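Local structure of diaphanous protein (Entamoeba histolytica, 4DVG) at residues B[86-91]-B[135-140]; B[218-223]-B[265-270]. The protein probably binds a Rho-family GTPase through its GTPase-binding and FH3 region, as diaphanous-type formins do to regulate actin assembly. One frame throughout, in Å; residues are numbered along the deposited sequence.

Overall arrangement
Contact 1 (86-91 with 135-140) and contact 2 (218-223 with 265-270) follow one another along an all-helical chain, on opposite sides of its centre and about 33 Å apart between their centres. Contact 1 falls in the GTPase-binding region and contact 2 in the FH3 region, and they share no element. The first is a buried, mainly apolar meeting of two helices, whose outer side is touched by the other protein of the complex. The second lies at the surface, between two loops that lead into helices 223-228 and 269-277. There an isoleucine does most of the packing, and a loose lysine-glutamate salt bridge is added at the exposed edge.

Contact 1 (B[86-91]-B[135-140]); sequences EMVVVF and CEVLRY
Phe91, which packs on Val137 and Tyr140, is tied at both ends of its backbone: its N bonds to Met87 O at 2.9 Å within the helix, and its carbonyl O accepts a hydrogen bond from a basic side chain of the other protein. Toward helix 127-141 the contact is mainly apolar, with the Glu136 chain at its edge. Val137 stands between two neighbours and divides its branches: CG2 meets Val88 CG2 at 3.5 Å, while CG1 lies obliquely against the Phe91 ring, 3.8 Å from CD2. Helices 83-93 and 127-141 run nearly parallel here, their local axes 20° apart and 8.9 Å at closest approach, consistent with the armadillo-like helical-repeat architecture of diaphanous formins. One turn beyond Val88 and Val137, Phe91 CB abuts Tyr140 CB at 3.5 Å. In Phe91, CG lies opposite the carbonyl carbon (chi1 -71°), which brings the ring beside Val137 CG1. Phe102 meets the same ring edge-to-face. Val88 also receives the chain of Glu136, which crosses it at about a right angle with CG 3.7 Å from Val88 CG2. Leu111 of helix 108-120 also touches Val137, bringing a third helix to the packing.

Contact 2 (B[218-223]-B[265-270]); sequences DMKKFL and IEIGLV
Ile267 packs against Lys220, Lys221 and Phe222 from the loop where a Schellman motif ends helix 254-265 and the chain turns into helix 269-277, within the FH3 region. Its CD1 reaches the turn from Lys220 to Leu223, lying 3.6 Å from Lys221 O and 3.7 Å from Phe222 CB. Its CG2 faces Lys220 CB at 3.9 Å, with Leu223 CD1 more loosely beside it. CG1 sits between the backbone N and the carbonyl carbon (chi1 59°), and the extended chi2 (179°) carries CD1 onward to Lys221 and Phe222 while CG2 stays by Lys220. At the exposed edge the extended Lys220 chain crosses that of Glu266 at about a right angle, and NZ forms a salt bridge with Glu266 OE2, a weak hydrogen bond of 3.3 Å. Lys220 CE lies equally near, 3.3 Å from Glu266 OE2.

A type II turn from Lys220 to Leu223 presents the first segment, with Phe222 at its positive-phi corner (phi 78°) and at the N-cap of helix 223-228. The Phe222 ring leads away from Ile267, stacks on Phe264 and takes Phe209 edge-to-face, anchoring the turn to helices 254-265 and 203-213. Phe226 packs on Ile267 from helix 223-228. In the second segment, Gly268, with positive phi, completes the Schellman motif: its N bonds to Ile265 O at 3.2 Å, and Leu269 N bonds to Phe264 O.

Contact 1 (B[86-91]-B[135-140])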
# COMPACT_ATOMS: atom_id res chain seq x y z
N GLU B 86 -11.79 1.34 -7.86
CA GLU B 86 -12.03 -0.06 -7.58
C GLU B 86 -10.70 -0.79 -7.67
O GLU B 86 -10.43 -1.70 -6.89
CB GLU B 86 -13.05 -0.63 -8.56
CG GLU B 86 -13.87 -1.79 -8.00
CD GLU B 86 -14.76 -1.37 -6.83
OE1 GLU B 86 -14.84 -0.15 -6.54
OE2 GLU B 86 -15.38 -2.28 -6.22
N MSE B 87 -9.87 -0.34 -8.60
CA MSE B 87 -8.56 -0.95 -8.81
C MSE B 87 -7.63 -0.73 -7.63
O MSE B 87 -6.77 -1.57 -7.34
CB MSE B 87 -7.92 -0.41 -10.07
CG MSE B 87 -8.57 -0.95 -11.33
SE MSE B 87 -7.47 -0.61 -12.89
CE MSE B 87 -8.06 1.18 -13.33
N VAL B 88 -7.82 0.38 -6.93
CA VAL B 88 -7.05 0.63 -5.73
C VAL B 88 -7.36 -0.47 -4.73
O VAL B 88 -6.45 -1.16 -4.26
CB VAL B 88 -7.30 2.04 -5.19
CG1 VAL B 88 -6.78 2.22 -3.75
CG2 VAL B 88 -6.64 3.05 -6.13
N VAL B 89 -8.64 -0.68 -4.46
CA VAL B 89 -9.06 -1.75 -3.57
C VAL B 89 -8.48 -3.09 -4.03
O VAL B 89 -7.85 -3.82 -3.27
CB VAL B 89 -10.61 -1.84 -3.45
CG1 VAL B 89 -11.02 -3.01 -2.58
CG2 VAL B 89 -11.18 -0.55 -2.88
N VAL B 90 -8.70 -3.42 -5.29
CA VAL B 90 -8.33 -4.74 -5.79
C VAL B 90 -6.82 -5.01 -5.67
O VAL B 90 -6.43 -5.98 -5.03
CB VAL B 90 -8.84 -4.96 -7.21
CG1 VAL B 90 -8.28 -6.22 -7.79
CG2 VAL B 90 -10.35 -5.02 -7.19
N PHE B 91 -5.98 -4.14 -6.23
CA PHE B 91 -4.53 -4.36 -6.23
C PHE B 91 -3.86 -4.31 -4.85
O PHE B 91 -2.89 -5.02 -4.60
CB PHE B 91 -3.83 -3.42 -7.21
CG PHE B 91 -4.07 -3.77 -8.65
CD1 PHE B 91 -3.64 -4.98 -9.16
CD2 PHE B 91 -4.73 -2.88 -9.49
CE1 PHE B 91 -3.85 -5.32 -10.50
CE2 PHE B 91 -4.96 -3.20 -10.82
CZ PHE B 91 -4.51 -4.43 -11.34
N CYS B 135 -1.17 6.88 -9.75
CA CYS B 135 0.04 6.61 -9.02
C CYS B 135 -0.23 5.59 -7.97
O CYS B 135 0.60 4.70 -7.71
CB CYS B 135 0.58 7.87 -8.34
SG CYS B 135 1.17 9.07 -9.54
N GLU B 136 -1.41 5.73 -7.35
CA GLU B 136 -1.81 4.89 -6.24
C GLU B 136 -1.97 3.46 -6.75
O GLU B 136 -1.47 2.51 -6.13
CB GLU B 136 -3.08 5.46 -5.59
CG GLU B 136 -3.69 4.59 -4.52
CD GLU B 136 -4.44 5.39 -3.44
OE1 GLU B 136 -4.35 5.01 -2.25
OE2 GLU B 136 -5.10 6.41 -3.78
N VAL B 137 -2.61 3.31 -7.90
CA VAL B 137 -2.82 1.99 -8.48
C VAL B 137 -1.49 1.37 -8.93
O VAL B 137 -1.25 0.19 -8.69
CB VAL B 137 -3.76 2.05 -9.68
CG1 VAL B 137 -3.83 0.68 -10.39
CG2 VAL B 137 -5.12 2.51 -9.23
N LEU B 138 -0.65 2.16 -9.59
CA LEU B 138 0.65 1.67 -10.05
C LEU B 138 1.49 1.19 -8.87
O LEU B 138 2.15 0.15 -8.93
CB LEU B 138 1.40 2.73 -10.88
CG LEU B 138 0.82 2.87 -12.30
CD1 LEU B 138 1.20 4.17 -13.02
CD2 LEU B 138 1.16 1.66 -13.13
N ARG B 139 1.42 1.95 -7.78
CA ARG B 139 2.17 1.64 -6.57
C ARG B 139 1.82 0.24 -6.05
O ARG B 139 2.66 -0.40 -5.41
CB ARG B 139 1.92 2.72 -5.53
CG ARG B 139 2.04 2.26 -4.10
CD ARG B 139 1.26 3.18 -3.18
NE ARG B 139 1.84 3.25 -1.85
CZ ARG B 139 1.66 2.33 -0.91
NH1 ARG B 139 0.92 1.27 -1.17
NH2 ARG B 139 2.22 2.47 0.29
N TYR B 140 0.62 -0.24 -6.35
CA TYR B 140 0.25 -1.62 -6.00
C TYR B 140 0.69 -2.66 -7.03
O TYR B 140 1.18 -3.71 -6.64
CB TYR B 140 -1.24 -1.78 -5.57
CG TYR B 140 -1.56 -0.99 -4.31
CD1 TYR B 140 -1.01 -1.34 -3.11
CD2 TYR B 140 -2.36 0.15 -4.35
CE1 TYR B 140 -1.27 -0.62 -1.97
CE2 TYR B 140 -2.61 0.90 -3.20
CZ TYR B 140 -2.06 0.50 -2.01
OH TYR B 140 -2.27 1.19 -0.82

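Contact 2 (B[218-223]-B[265-270])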
# COMPACT_ATOMS: atom_id res chain seq x y z
N ASP B 218 15.13 17.65 -20.01
CA ASP B 218 16.23 17.97 -19.10
C ASP B 218 17.29 18.77 -19.85
O ASP B 218 17.71 18.40 -20.94
CB ASP B 218 16.85 16.70 -18.50
CG ASP B 218 16.21 16.32 -17.19
OD1 ASP B 218 15.46 17.17 -16.66
OD2 ASP B 218 16.44 15.20 -16.69
N MSE B 219 17.73 19.86 -19.25
CA MSE B 219 18.71 20.72 -19.90
C MSE B 219 20.04 20.01 -19.84
O MSE B 219 20.87 20.14 -20.73
CB MSE B 219 18.77 22.06 -19.18
SE MSE B 219 19.22 24.84 -18.97
CE MSE B 219 17.39 25.16 -19.58
N LYS B 220 20.23 19.24 -18.78
CA LYS B 220 21.40 18.40 -18.65
C LYS B 220 20.99 17.04 -18.09
O LYS B 220 19.94 16.93 -17.44
CB LYS B 220 22.45 19.07 -17.77
CG LYS B 220 23.22 20.20 -18.47
CD LYS B 220 24.54 20.47 -17.72
CE LYS B 220 25.34 21.61 -18.33
NZ LYS B 220 26.41 22.14 -17.39
N LYS B 221 21.77 16.00 -18.36
CA LYS B 221 21.40 14.65 -17.93
C LYS B 221 21.16 14.65 -16.45
O LYS B 221 21.95 15.23 -15.71
CB LYS B 221 22.50 13.65 -18.24
CG LYS B 221 22.03 12.24 -18.61
CD LYS B 221 23.26 11.40 -18.89
CE LYS B 221 22.96 9.95 -19.21
NZ LYS B 221 24.27 9.25 -19.36
N PHE B 222 20.07 14.02 -16.01
CA PHE B 222 19.83 13.85 -14.59
C PHE B 222 19.30 15.09 -13.86
O PHE B 222 19.10 15.05 -12.65
CB PHE B 222 21.11 13.40 -13.90
CG PHE B 222 21.61 12.08 -14.36
CD1 PHE B 222 20.74 11.03 -14.56
CD2 PHE B 222 22.96 11.89 -14.59
CE1 PHE B 222 21.22 9.79 -14.97
CE2 PHE B 222 23.44 10.67 -15.01
CZ PHE B 222 22.57 9.62 -15.19
N LEU B 223 19.06 16.19 -14.57
CA LEU B 223 18.80 17.45 -13.89
C LEU B 223 17.53 17.42 -13.03
O LEU B 223 17.59 17.68 -11.83
CB LEU B 223 18.75 18.60 -14.88
CG LEU B 223 18.57 19.98 -14.28
CD1 LEU B 223 19.69 20.31 -13.28
CD2 LEU B 223 18.53 20.99 -15.39
N ILE B 265 28.56 15.37 -11.29
CA ILE B 265 29.40 16.46 -10.84
C ILE B 265 29.01 17.74 -11.56
O ILE B 265 28.91 18.80 -10.96
CB ILE B 265 30.87 16.18 -11.09
CG1 ILE B 265 31.38 15.15 -10.08
CG2 ILE B 265 31.67 17.47 -10.97
CD1 ILE B 265 32.61 14.44 -10.56
N GLU B 266 28.75 17.60 -12.86
CA GLU B 266 28.45 18.72 -13.73
C GLU B 266 27.21 19.49 -13.28
O GLU B 266 27.06 20.65 -13.62
CB GLU B 266 28.27 18.22 -15.16
CG GLU B 266 28.35 19.26 -16.26
CD GLU B 266 28.15 18.66 -17.65
OE1 GLU B 266 28.45 17.45 -17.83
OE2 GLU B 266 27.70 19.38 -18.56
N ILE B 267 26.33 18.85 -12.50
CA ILE B 267 25.07 19.47 -12.10
C ILE B 267 24.93 19.73 -10.60
O ILE B 267 23.83 19.98 -10.10
CB ILE B 267 23.83 18.68 -12.58
CG1 ILE B 267 23.87 17.25 -12.03
CG2 ILE B 267 23.75 18.66 -14.09
CD1 ILE B 267 22.70 16.44 -12.42
N GLY B 268 26.05 19.68 -9.89
CA GLY B 268 26.06 20.10 -8.50
C GLY B 268 26.01 19.04 -7.41
O GLY B 268 25.92 19.39 -6.23
N LEU B 269 26.11 17.76 -7.80
CA LEU B 269 26.09 16.66 -6.84
C LEU B 269 27.12 16.79 -5.73
O LEU B 269 26.79 16.67 -4.55
CB LEU B 269 26.33 15.33 -7.52
CG LEU B 269 26.12 14.21 -6.50
CD1 LEU B 269 24.73 14.36 -5.90
CD2 LEU B 269 26.31 12.83 -7.14
N VAL B 270 28.37 17.00 -6.11
CA VAL B 270 29.42 17.03 -5.10
C VAL B 270 29.16 18.06 -4.01
O VAL B 270 29.23 17.75 -2.81
CB VAL B 270 30.79 17.28 -5.76
CG1 VAL B 270 31.84 17.59 -4.71
CG2 VAL B 270 31.18 16.07 -6.61